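Local atomic coordinates of 5-oxoprolinase subunit C (Escherichia coli, PDB entry 5DUD), a protein that catalyses, as one subunit of an ATP-dependent hydrolase, the cleavage of 5-oxoproline to L-glutamate, coupled to hydrolysis of ATP to ADP and phosphate. Residues A[10-15]-A[52-57]. Numbering follows the deposited sequence.
Sequences YTTVQD and ALEITL
Thr12 and Glu54 form a hydrogen-bonded pair where strand 12-14, the edge strand within this chain of a five-stranded antiparallel sheet, runs antiparallel to strand 52-56 in a protein of the carboxyltransferase domain, subdomain A and B, family. Glu54 N donates to Thr12 O (2.7 Å), and Thr12 N returns a bond to Glu54 O; Gln14 and Ala52 repeat the exchange two residues further along, past the non-hydrogen-bonded pair Val13 and Leu53.

Glu54 leaves the sheet with CG anti to its backbone N (chi1 175°) and its chain extended. The bent chain of Gln14 lies across it, CG resting 3.6 Å from Glu54 CB. A glutamate probably suits this buried place, since OE1 meets Arg206 in a salt bridge, while OE2 accepts from Tyr112 OH and Leu32 N. The small Ala52 on the same face leaves room for helix 34-44, touched at Leu37 and Asn41.

On the other face, branched Val13 and Leu53 meet through methyls, Val13 CG2 to Leu53 CD2 at 3.9 Å, and both reach Leu150. Thr11 sets CG2 beside Glu54 O and keeps OG1 for Ala7 O.

Thr56 OG1, anti to its own carbonyl carbon (chi1 -53°), donates in plane to a lone pair of Tyr10 O (3.0 Å). A valine here would probably leave that carbonyl without its direct side-chain donor and weaken the hold on Tyr10. A water also donates to Tyr10 O, at 2.7 Å, and its second donated bond runs to Glu54 OE1, 2.9 Å from the water oxygen.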
# COMPACT_ATOMS: atom_id res chain seq x y z
N TYR A 10 5.22 15.20 9.78
CA TYR A 10 5.08 13.83 9.28
C TYR A 10 6.44 13.36 8.74
O TYR A 10 6.66 13.30 7.53
CB TYR A 10 3.97 13.78 8.19
CG TYR A 10 2.97 12.66 8.35
CD1 TYR A 10 1.89 12.78 9.22
CD2 TYR A 10 3.04 11.52 7.56
CE1 TYR A 10 0.94 11.77 9.33
CE2 TYR A 10 2.09 10.51 7.66
CZ TYR A 10 1.04 10.63 8.55
OH TYR A 10 0.10 9.63 8.64
N THR A 11 7.37 13.06 9.67
CA THR A 11 8.71 12.59 9.32
C THR A 11 8.84 11.11 9.67
O THR A 11 8.48 10.72 10.78
CB THR A 11 9.77 13.45 10.03
OG1 THR A 11 9.46 14.82 9.81
CG2 THR A 11 11.19 13.17 9.54
N THR A 12 9.34 10.28 8.72
CA THR A 12 9.50 8.83 8.89
C THR A 12 10.73 8.30 8.16
O THR A 12 11.22 8.94 7.23
CB THR A 12 8.26 8.08 8.33
OG1 THR A 12 8.09 8.38 6.94
CG2 THR A 12 7.01 8.39 9.10
N VAL A 13 11.19 7.09 8.54
CA VAL A 13 12.30 6.39 7.89
C VAL A 13 11.72 5.60 6.72
O VAL A 13 10.93 4.69 6.95
CB VAL A 13 13.07 5.47 8.87
CG1 VAL A 13 14.33 4.90 8.21
CG2 VAL A 13 13.42 6.19 10.17
N GLN A 14 12.09 5.94 5.47
CA GLN A 14 11.56 5.27 4.29
C GLN A 14 12.67 4.61 3.48
O GLN A 14 13.80 5.09 3.45
CB GLN A 14 10.77 6.26 3.42
CG GLN A 14 9.50 6.79 4.09
CD GLN A 14 8.45 5.73 4.36
OE1 GLN A 14 8.42 4.66 3.74
NE2 GLN A 14 7.55 6.00 5.30
N ASP A 15 12.32 3.48 2.86
CA ASP A 15 13.19 2.59 2.07
C ASP A 15 12.63 2.40 0.64
O ASP A 15 11.71 3.12 0.23
CB ASP A 15 13.22 1.23 2.81
CG ASP A 15 14.54 0.50 2.76
OD1 ASP A 15 15.49 0.95 3.42
OD2 ASP A 15 14.61 -0.54 2.07
N ALA A 52 16.36 6.09 4.09
CA ALA A 52 16.55 7.54 4.17
C ALA A 52 15.30 8.20 4.78
O ALA A 52 14.20 7.67 4.64
CB ALA A 52 16.83 8.12 2.79
N LEU A 53 15.47 9.35 5.46
CA LEU A 53 14.35 10.02 6.11
C LEU A 53 13.43 10.73 5.14
O LEU A 53 13.90 11.58 4.39
CB LEU A 53 14.84 11.08 7.11
CG LEU A 53 15.72 10.61 8.24
CD1 LEU A 53 16.19 11.78 9.08
CD2 LEU A 53 15.00 9.60 9.09
N GLU A 54 12.12 10.46 5.19
CA GLU A 54 11.12 11.21 4.42
C GLU A 54 10.66 12.34 5.32
O GLU A 54 10.46 12.10 6.51
CB GLU A 54 9.95 10.32 3.98
CG GLU A 54 8.84 11.09 3.28
CD GLU A 54 7.77 10.22 2.65
OE1 GLU A 54 6.69 10.07 3.26
OE2 GLU A 54 8.01 9.70 1.53
N ILE A 55 10.54 13.57 4.79
CA ILE A 55 10.12 14.75 5.57
C ILE A 55 8.98 15.42 4.84
O ILE A 55 9.12 15.65 3.65
CB ILE A 55 11.30 15.75 5.77
CG1 ILE A 55 12.62 15.06 6.22
CG2 ILE A 55 10.93 16.86 6.75
CD1 ILE A 55 13.84 15.71 5.65
N THR A 56 7.87 15.75 5.54
CA THR A 56 6.71 16.41 4.93
C THR A 56 6.67 17.85 5.41
O THR A 56 6.55 18.09 6.61
CB THR A 56 5.42 15.66 5.25
OG1 THR A 56 5.59 14.29 4.88
CG2 THR A 56 4.20 16.25 4.54
N LEU A 57 6.78 18.81 4.47
CA LEU A 57 6.79 20.26 4.71
C LEU A 57 7.92 20.67 5.69
O LEU A 57 7.66 21.29 6.73
CB LEU A 57 5.42 20.77 5.21
CG LEU A 57 4.31 20.78 4.16
CD1 LEU A 57 2.94 20.77 4.81
CD2 LEU A 57 4.42 22.00 3.26
O HOH W 1 6.41 11.06 6.02